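Local coordinates for protein anastral spindle 2, SAS 4 (Drosophila melanogaster, PDB 4BY2) that is a fusion of an Ana2 proline-rich motif with the TCP domain of the centriole-assembly protein Sas-4, which probably acts as a tubulin-binding adaptor, at residues I153-P156 and I160-V163. Residues are numbered along the deposited sequence; the frame is centred on the assembly and turned at random.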
loop_
_atom_site.group_PDB
_atom_site.type_symbol
_atom_site.label_atom_id
_atom_site.label_comp_id
_atom_site.label_asym_id
_atom_site.label_seq_id
_atom_site.Cartn_x
_atom_site.Cartn_y
_atom_site.Cartn_z
ATOM N N ILE A 153 0.096 7.745 -6.143
ATOM C CA ILE A 153 -1.052 8.037 -5.274
ATOM C C ILE A 153 -2.329 8.149 -6.111
ATOM O O ILE A 153 -2.389 8.956 -7.035
ATOM C CB ILE A 153 -0.849 9.308 -4.383
ATOM C CG1 ILE A 153 0.596 9.427 -3.798
ATOM C CG2 ILE A 153 -1.919 9.407 -3.286
ATOM C CD1 ILE A 153 1.021 8.454 -2.657
ATOM N N HIS A 154 -3.346 7.350 -5.768
ATOM C CA HIS A 154 -4.658 7.340 -6.410
ATOM C C HIS A 154 -5.643 8.019 -5.453
ATOM O O HIS A 154 -6.111 7.395 -4.501
ATOM C CB HIS A 154 -5.095 5.895 -6.731
ATOM C CG HIS A 154 -4.346 5.269 -7.867
ATOM N ND1 HIS A 154 -4.971 4.974 -9.064
ATOM C CD2 HIS A 154 -3.047 4.898 -7.950
ATOM C CE1 HIS A 154 -4.039 4.439 -9.834
ATOM N NE2 HIS A 154 -2.864 4.375 -9.207
ATOM N N PHE A 155 -5.906 9.314 -5.679
ATOM C CA PHE A 155 -6.793 10.134 -4.848
ATOM C C PHE A 155 -8.285 9.761 -4.998
ATOM O O PHE A 155 -8.655 9.206 -6.038
ATOM C CB PHE A 155 -6.547 11.630 -5.130
ATOM C CG PHE A 155 -5.203 12.124 -4.647
ATOM C CD1 PHE A 155 -5.025 12.534 -3.331
ATOM C CD2 PHE A 155 -4.111 12.171 -5.506
ATOM C CE1 PHE A 155 -3.778 12.977 -2.880
ATOM C CE2 PHE A 155 -2.865 12.617 -5.055
ATOM C CZ PHE A 155 -2.707 13.018 -3.746
ATOM N N PRO A 156 -9.161 10.055 -3.992
ATOM C CA PRO A 156 -10.591 9.695 -4.122
ATOM C C PRO A 156 -11.351 10.369 -5.273
ATOM O O PRO A 156 -12.399 9.864 -5.678
ATOM C CB PRO A 156 -11.182 10.074 -2.759
ATOM C CG PRO A 156 -10.015 10.162 -1.835
ATOM C CD PRO A 156 -8.899 10.681 -2.679
ATOM N N ILE A 160 -4.552 10.865 -10.313
ATOM C CA ILE A 160 -3.361 10.067 -10.013
ATOM C C ILE A 160 -2.098 10.936 -10.009
ATOM O O ILE A 160 -1.846 11.650 -10.978
ATOM C CB ILE A 160 -3.236 8.823 -10.953
ATOM C CG1 ILE A 160 -4.530 7.971 -10.953
ATOM C CG2 ILE A 160 -2.021 7.961 -10.590
ATOM C CD1 ILE A 160 -4.821 7.230 -12.258
ATOM N N LYS A 161 -1.309 10.861 -8.922
ATOM C CA LYS A 161 -0.048 11.586 -8.769
ATOM C C LYS A 161 1.108 10.585 -8.891
ATOM O O LYS A 161 1.192 9.642 -8.102
ATOM C CB LYS A 161 -0.011 12.328 -7.419
ATOM C CG LYS A 161 1.182 13.263 -7.225
ATOM C CD LYS A 161 1.229 13.791 -5.796
ATOM C CE LYS A 161 2.432 14.663 -5.543
ATOM N NZ LYS A 161 2.475 15.140 -4.137
ATOM N N ILE A 162 1.976 10.781 -9.897
ATOM C CA ILE A 162 3.136 9.924 -10.164
ATOM C C ILE A 162 4.415 10.700 -9.827
ATOM O O ILE A 162 4.578 11.829 -10.294
ATOM C CB ILE A 162 3.139 9.355 -11.622
ATOM C CG1 ILE A 162 1.762 8.786 -12.035
ATOM C CG2 ILE A 162 4.230 8.295 -11.812
ATOM C CD1 ILE A 162 0.948 9.665 -12.978
ATOM N N VAL A 163 5.311 10.102 -9.009
ATOM C CA VAL A 163 6.561 10.726 -8.552
ATOM C C VAL A 163 7.712 9.704 -8.452
ATOM O O VAL A 163 7.543 8.623 -7.882
ATOM C CB VAL A 163 6.363 11.557 -7.242
ATOM C CG1 VAL A 163 5.453 10.848 -6.243
ATOM C CG2 VAL A 163 7.688 11.967 -6.597
#
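Ile-160 lies alongside His-154, the two side chains pointing the same way from a non-hydrogen-bonded antiparallel pair. CG1 of Ile-160 sits over one face of the imidazole, 3.9 Å from the ring centroid and 27° off the normal, a CH-pi contact displaced toward the rim. Its nearest ring atom is ND1, 3.6 Å from CG1 of Ile-160. The Ile-160 torsion chi1 of -53° sets CG1 beside the backbone N, leaving CG2 to approach NE2 of His-154 at 3.9 Å. That NE2 is hydrogen-bonded to Glu-152 OE2, a bond that is likely to limit rotation of the ring, while His-144 meets the imidazole from the neighbouring strand. With an alanine at His-154, Ile-160 CG1 would probably lose the surface it packs on and Glu-152 its imidazole mate.

At Lys-161 the pairing with Ile-153 becomes hydrogen-bonded: Lys-161 N reaches Ile-153 O, and Ile-153 N reaches Lys-161 O, each at 2.9 Å. The first bond is the straighter, with an N-H...O angle of 167°. Ile-153 O also receives a CA-H...O contact from Ile-160 CA at 3.3 Å. On the sheet face opposite to His-154, Lys-161 CB meets the Phe-155 ring at its edge, 3.7 Å from CE2, while Ile-153 CG2, from the same segment as Phe-155, lies over one face of that ring near its rim. The remainder of the extended lysine chain leads away from Phe-155.

Both segments belong to the Sas-4 part of the fusion; they form an antiparallel beta hairpin, the unit repeated along the elongated, single-file succession of strands in the TCP domain.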